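Local coordinates for protein purine nucleoside phosphorylase (Schistosoma mansoni, PDB 6AXA) that probably catalyses the reversible phosphorolysis of purine nucleosides such as inosine and guanosine to the free base and ribose 1-phosphate, at residues A[113-118]-A[225-230]; A[192-197]-A[221-226]. All coordinates share one frame; numbering follows the deposited sequence.

Contact 1. Residues A[113-118]-A[225-230]; sequences LLITNL and PEVIIA. With D4Y ((3S)-5-fluoro-3-hydroxy-1,3-dihydro-2H-indol-2-one), chain J; DMS (dimethyl sulfoxide), chain E.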
loop_
_atom_site.group_PDB
_atom_site.type_symbol
_atom_site.label_atom_id
_atom_site.label_comp_id
_atom_site.label_asym_id
_atom_site.label_seq_id
_atom_site.Cartn_x
_atom_site.Cartn_y
_atom_site.Cartn_z
ATOM N N LEU A 113 11.393 -2.660 25.216
ATOM C CA LEU A 113 10.299 -3.501 24.734
ATOM C C LEU A 113 10.900 -4.720 24.041
ATOM O O LEU A 113 11.737 -4.554 23.134
ATOM C CB LEU A 113 9.395 -2.708 23.780
ATOM C CG LEU A 113 8.268 -3.455 23.086
ATOM C CD1 LEU A 113 7.258 -4.036 24.093
ATOM C CD2 LEU A 113 7.534 -2.484 22.095
ATOM N N LEU A 114 10.538 -5.936 24.527
ATOM C CA LEU A 114 10.985 -7.215 23.969
ATOM C C LEU A 114 9.830 -7.848 23.197
ATOM O O LEU A 114 8.726 -7.952 23.738
ATOM C CB LEU A 114 11.469 -8.170 25.076
ATOM C CG LEU A 114 12.479 -7.604 26.077
ATOM C CD1 LEU A 114 12.833 -8.645 27.183
ATOM C CD2 LEU A 114 13.782 -7.175 25.401
ATOM N N ILE A 115 10.088 -8.249 21.943
ATOM C CA ILE A 115 9.056 -8.764 21.035
ATOM C C ILE A 115 9.481 -10.099 20.400
ATOM O O ILE A 115 10.631 -10.252 19.981
ATOM C CB ILE A 115 8.770 -7.724 19.930
ATOM C CG1 ILE A 115 8.410 -6.347 20.496
ATOM C CG2 ILE A 115 7.618 -8.213 19.043
ATOM C CD1 ILE A 115 8.349 -5.242 19.394
ATOM N N THR A 116 8.563 -11.089 20.354
ATOM C CA THR A 116 8.767 -12.276 19.517
ATOM C C THR A 116 7.635 -12.399 18.494
ATOM O O THR A 116 6.528 -11.870 18.690
ATOM C CB THR A 116 8.870 -13.582 20.316
ATOM O OG1 THR A 116 7.667 -13.818 21.079
ATOM C CG2 THR A 116 10.076 -13.525 21.260
ATOM N N ASN A 117 7.928 -13.113 17.398
ATOM C CA ASN A 117 6.926 -13.404 16.365
ATOM C C ASN A 117 7.282 -14.706 15.646
ATOM O O ASN A 117 8.394 -15.233 15.787
ATOM C CB ASN A 117 6.795 -12.239 15.348
ATOM C CG ASN A 117 8.053 -11.971 14.550
ATOM O OD1 ASN A 117 8.555 -12.827 13.817
ATOM N ND2 ASN A 117 8.574 -10.741 14.656
ATOM N N LEU A 118 6.307 -15.233 14.899
ATOM C CA LEU A 118 6.509 -16.317 13.932
ATOM C C LEU A 118 6.615 -15.741 12.520
ATOM O O LEU A 118 5.866 -14.818 12.157
ATOM C CB LEU A 118 5.364 -17.315 14.028
ATOM C CG LEU A 118 5.433 -18.282 15.228
ATOM C CD1 LEU A 118 4.046 -18.664 15.630
ATOM C CD2 LEU A 118 6.189 -19.489 14.801
ATOM N N PRO A 225 4.647 -2.292 13.166
ATOM C CA PRO A 225 3.854 -1.163 13.741
ATOM C C PRO A 225 4.253 -0.821 15.172
ATOM O O PRO A 225 4.451 0.387 15.488
ATOM C CB PRO A 225 2.400 -1.641 13.613
ATOM C CG PRO A 225 2.457 -2.605 12.393
ATOM C CD PRO A 225 3.772 -3.342 12.589
ATOM N N GLU A 226 4.416 -1.832 16.050
ATOM C CA GLU A 226 4.798 -1.566 17.439
ATOM C C GLU A 226 6.199 -0.981 17.532
ATOM O O GLU A 226 6.473 -0.141 18.406
ATOM C CB GLU A 226 4.739 -2.851 18.291
ATOM C CG GLU A 226 3.475 -3.625 18.296
ATOM C CD GLU A 226 3.407 -4.660 17.168
ATOM O OE1 GLU A 226 3.168 -4.229 16.077
ATOM O OE2 GLU A 226 3.604 -5.903 17.383
ATOM N N VAL A 227 7.134 -1.505 16.722
ATOM C CA VAL A 227 8.510 -0.998 16.720
ATOM C C VAL A 227 8.518 0.488 16.401
ATOM O O VAL A 227 9.254 1.276 17.025
ATOM C CB VAL A 227 9.375 -1.787 15.714
ATOM C CG1 VAL A 227 10.734 -1.118 15.521
ATOM C CG2 VAL A 227 9.587 -3.231 16.199
ATOM N N ILE A 228 7.729 0.897 15.401
ATOM C CA ILE A 228 7.731 2.308 14.991
ATOM C C ILE A 228 7.141 3.202 16.096
ATOM O O ILE A 228 7.686 4.278 16.400
ATOM C CB ILE A 228 6.999 2.472 13.643
ATOM C CG1 ILE A 228 7.858 1.882 12.515
ATOM C CG2 ILE A 228 6.686 4.005 13.353
ATOM C CD1 ILE A 228 7.208 1.825 11.125
ATOM N N ILE A 229 6.049 2.775 16.730
ATOM C CA ILE A 229 5.489 3.565 17.845
ATOM C C ILE A 229 6.468 3.638 19.027
ATOM O O ILE A 229 6.662 4.708 19.635
ATOM C CB ILE A 229 4.109 3.001 18.255
ATOM C CG1 ILE A 229 3.090 3.079 17.105
ATOM C CG2 ILE A 229 3.533 3.738 19.510
ATOM C CD1 ILE A 229 2.862 4.501 16.525
ATOM N N ALA A 230 7.156 2.538 19.323
ATOM C CA ALA A 230 8.169 2.542 20.382
ATOM C C ALA A 230 9.348 3.454 20.053
ATOM O O ALA A 230 9.794 4.242 20.895
ATOM C CB ALA A 230 8.662 1.109 20.624
HETATM C C7 D4Y J . 4.376 -15.962 8.470
HETATM C C4 D4Y J . 5.189 -18.555 8.082
HETATM C C5 D4Y J . 4.983 -18.076 9.352
HETATM C C6 D4Y J . 4.590 -16.774 9.572
HETATM C C3 D4Y J . 5.012 -17.730 6.975
HETATM C C2 D4Y J . 4.609 -16.434 7.201
HETATM C C1 D4Y J . 3.956 -14.310 6.873
HETATM F F D4Y J . 5.170 -18.889 10.410
HETATM C C D4Y J . 4.139 -14.491 8.380
HETATM O O D4Y J . 3.155 -13.957 9.240
HETATM N N D4Y J . 4.386 -15.447 6.297
HETATM O O1 D4Y J . 3.646 -13.256 6.291
HETATM S S DMS E . 2.848 -13.239 15.491
HETATM O O DMS E . 3.753 -14.390 15.744
HETATM C C1 DMS E . 3.280 -12.326 14.008
HETATM C C2 DMS E . 1.307 -13.974 14.977
#
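Leu113 and Ile115 of a strand face Glu226, Val227 and Ala230 of a helix that runs almost antiparallel to it, the local axes at 169° and no closer than 10.5 Å. Methyl groups do most of the touching. On Leu113, CG stands anti to the backbone N (chi1 175°), and its CD2 branch meets the helix, 4.0 Å from CB of Ala230. Two residues on, the extended Ile115 side chain sends CD1 to meet CG2 of Val227, also at 4.0 Å, the two chains crossing at a slant; the same methyl lies 4.5 Å from CB of Glu226. Beyond CB, Glu226 leaves this apolar layer, and its OE2 forms a salt bridge with NH1 of Arg86. Farther along the strand the backbone reaches bound molecules: Leu118 N gives a fairly straight hydrogen bond of 2.8 Å (162°) to O of a dimethyl sulfoxide, and Leu118 O lies 3.5 Å from C6 of the bound oxindole. Met105 of helix 95-108 packs on Leu113, and Val237 of strand 236-246 on Val227 and Ala230, while helix 259-283 packs on Leu114 from the other side of the sheet.

Contact 2. Residues A[192-197]-A[221-226]; sequences GVYAFN and MSTVPE. With D4Y ((3S)-5-fluoro-3-hydroxy-1,3-dihydro-2H-indol-2-one), chain J.
Tyr194 reaches from its strand with its hydroxyl into the turn before helix 224-232, where Ser222 N donates a hydrogen bond to OH (3.1 Å, 165°). With CG trans to the N of Tyr194 itself (chi1 -179°), the ring extends across to this turn, and a water 2.8 Å from OH lies at the ring edge, in its plane. The hydroxyl thus meets both a main-chain N-H and a water. Val224 touches both aromatics: CG2 lies 3.8 Å from CD2 of Tyr194, and CB 3.9 Å from CD2 of Phe196. Pro225 comes at Phe196 from the opposite direction and sets CD over one ring face, a CH-pi contact 4.1 Å from the centroid. Where the strand ends, Asn197 and Met221 run side by side. Asn197 O receives a CA-H...O contact from Met221 CA (3.2 Å), and ND2 donates a nearly straight hydrogen bond to O1 of the oxindole (3.1 Å). The extended Met221 chain flanks that ligand with CG, SD and CE. Leu145 and Phe161 of a neighbouring subunit pack on Phe196 and Met221. An active site at the subunit interface, with a phenylalanine supplied by the neighbour, is characteristic of trimeric purine nucleoside phosphorylases, and the oxindole probably lies in it.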
loop_
_atom_site.group_PDB
_atom_site.type_symbol
_atom_site.label_atom_id
_atom_site.label_comp_id
_atom_site.label_asym_id
_atom_site.label_seq_id
_atom_site.Cartn_x
_atom_site.Cartn_y
_atom_site.Cartn_z
ATOM N N GLY A 192 18.946 -10.702 10.676
ATOM C CA GLY A 192 18.352 -10.454 9.374
ATOM C C GLY A 192 17.326 -9.332 9.327
ATOM O O GLY A 192 16.953 -8.731 10.344
ATOM N N VAL A 193 16.917 -9.043 8.090
ATOM C CA VAL A 193 15.954 -7.976 7.742
ATOM C C VAL A 193 14.540 -8.560 7.637
ATOM O O VAL A 193 14.308 -9.533 6.904
ATOM C CB VAL A 193 16.360 -7.303 6.410
ATOM C CG1 VAL A 193 15.300 -6.264 5.941
ATOM C CG2 VAL A 193 17.757 -6.648 6.527
ATOM N N TYR A 194 13.583 -7.936 8.331
ATOM C CA TYR A 194 12.186 -8.377 8.389
ATOM C C TYR A 194 11.324 -7.591 7.413
ATOM O O TYR A 194 11.258 -6.351 7.491
ATOM C CB TYR A 194 11.659 -8.170 9.801
ATOM C CG TYR A 194 10.214 -8.590 10.119
ATOM C CD1 TYR A 194 9.948 -9.793 10.795
ATOM C CD2 TYR A 194 9.150 -7.764 9.854
ATOM C CE1 TYR A 194 8.630 -10.170 11.145
ATOM C CE2 TYR A 194 7.816 -8.122 10.205
ATOM C CZ TYR A 194 7.562 -9.312 10.852
ATOM O OH TYR A 194 6.280 -9.696 11.228
ATOM N N ALA A 195 10.643 -8.305 6.516
ATOM C CA ALA A 195 9.645 -7.698 5.613
ATOM C C ALA A 195 8.264 -7.764 6.246
ATOM O O ALA A 195 7.803 -8.846 6.608
ATOM C CB ALA A 195 9.588 -8.436 4.276
ATOM N N PHE A 196 7.569 -6.623 6.307
ATOM C CA PHE A 196 6.204 -6.551 6.849
ATOM C C PHE A 196 5.237 -6.783 5.694
ATOM O O PHE A 196 5.092 -5.923 4.823
ATOM C CB PHE A 196 6.003 -5.192 7.535
ATOM C CG PHE A 196 4.630 -4.962 8.160
ATOM C CD1 PHE A 196 3.784 -6.011 8.458
ATOM C CD2 PHE A 196 4.180 -3.637 8.432
ATOM C CE1 PHE A 196 2.521 -5.781 9.054
ATOM C CE2 PHE A 196 2.931 -3.409 8.986
ATOM C CZ PHE A 196 2.081 -4.467 9.291
ATOM N N ASN A 197 4.620 -7.975 5.669
ATOM C CA ASN A 197 3.464 -8.315 4.822
ATOM C C ASN A 197 2.192 -7.973 5.593
ATOM O O ASN A 197 1.898 -8.591 6.614
ATOM C CB ASN A 197 3.531 -9.822 4.506
ATOM C CG ASN A 197 2.267 -10.400 3.891
ATOM O OD1 ASN A 197 1.482 -9.738 3.185
ATOM N ND2 ASN A 197 2.080 -11.717 4.146
ATOM N N MET A 221 3.621 -10.671 9.556
ATOM C CA MET A 221 2.451 -9.793 9.560
ATOM C C MET A 221 2.299 -8.945 10.826
ATOM O O MET A 221 1.193 -8.466 11.105
ATOM C CB MET A 221 1.167 -10.626 9.370
ATOM C CG MET A 221 1.139 -11.497 8.152
ATOM S SD MET A 221 -0.301 -12.651 8.214
ATOM C CE MET A 221 0.204 -13.864 6.978
ATOM N N SER A 222 3.354 -8.766 11.613
ATOM C CA SER A 222 3.257 -8.014 12.870
ATOM C C SER A 222 4.534 -7.204 13.068
ATOM O O SER A 222 5.318 -6.978 12.131
ATOM C CB SER A 222 3.021 -8.969 14.046
ATOM O OG SER A 222 4.212 -9.697 14.288
ATOM N N THR A 223 4.722 -6.724 14.325
ATOM C CA THR A 223 5.992 -6.240 14.875
ATOM C C THR A 223 6.404 -4.842 14.390
ATOM O O THR A 223 6.629 -3.950 15.221
ATOM C CB THR A 223 7.083 -7.283 14.606
ATOM O OG1 THR A 223 6.729 -8.496 15.302
ATOM C CG2 THR A 223 8.437 -6.825 15.135
ATOM N N VAL A 224 6.493 -4.611 13.083
ATOM C CA VAL A 224 6.890 -3.277 12.578
ATOM C C VAL A 224 5.986 -2.152 13.090
ATOM O O VAL A 224 6.518 -1.073 13.447
ATOM C CB VAL A 224 7.013 -3.317 11.044
ATOM C CG1 VAL A 224 7.168 -1.947 10.413
ATOM C CG2 VAL A 224 8.197 -4.193 10.646
ATOM N N PRO A 225 4.647 -2.292 13.166
ATOM C CA PRO A 225 3.854 -1.163 13.741
ATOM C C PRO A 225 4.253 -0.821 15.172
ATOM O O PRO A 225 4.451 0.387 15.488
ATOM C CB PRO A 225 2.400 -1.641 13.613
ATOM C CG PRO A 225 2.457 -2.605 12.393
ATOM C CD PRO A 225 3.772 -3.342 12.589
ATOM N N GLU A 226 4.416 -1.832 16.050
ATOM C CA GLU A 226 4.798 -1.566 17.439
ATOM C C GLU A 226 6.199 -0.981 17.532
ATOM O O GLU A 226 6.473 -0.141 18.406
ATOM C CB GLU A 226 4.739 -2.851 18.291
ATOM C CG GLU A 226 3.475 -3.625 18.296
ATOM C CD GLU A 226 3.407 -4.660 17.168
ATOM O OE1 GLU A 226 3.168 -4.229 16.077
ATOM O OE2 GLU A 226 3.604 -5.903 17.383
HETATM C C7 D4Y J . 4.376 -15.962 8.470
HETATM C C4 D4Y J . 5.189 -18.555 8.082
HETATM C C5 D4Y J . 4.983 -18.076 9.352
HETATM C C6 D4Y J . 4.590 -16.774 9.572
HETATM C C3 D4Y J . 5.012 -17.730 6.975
HETATM C C2 D4Y J . 4.609 -16.434 7.201
HETATM C C1 D4Y J . 3.956 -14.310 6.873
HETATM F F D4Y J . 5.170 -18.889 10.410
HETATM C C D4Y J . 4.139 -14.491 8.380
HETATM O O D4Y J . 3.155 -13.957 9.240
HETATM N N D4Y J . 4.386 -15.447 6.297
HETATM O O1 D4Y J . 3.646 -13.256 6.291
HETATM O O HOH W 1 5.431 -12.162 12.251
#

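In the fold
Both contacts are buried and use helix 224-232; their segments overlap at Pro225 and Glu226, though Pro225 works in contact 2 and Glu226 in contact 1. Contact 1 lies about 3 Å from the centre of the chain and joins the helix to strand 112-121 almost wholly through aliphatic methyls. Contact 2, its centre about 8 Å from that of contact 1, ties the start of the same helix to the end of strand 189-196 through aromatic rings, a hydrogen bond from the main chain to a tyrosine hydroxyl, and water; its Phe196 and Met221 pack against the third subunit. Asn117 connects them: its ND2 probably hydrogen-bonds to Thr223 OG1 at 3.0 Å and packs on the Tyr194 ring. Both strands belong to one sheet, and both contacts touch the oxindole.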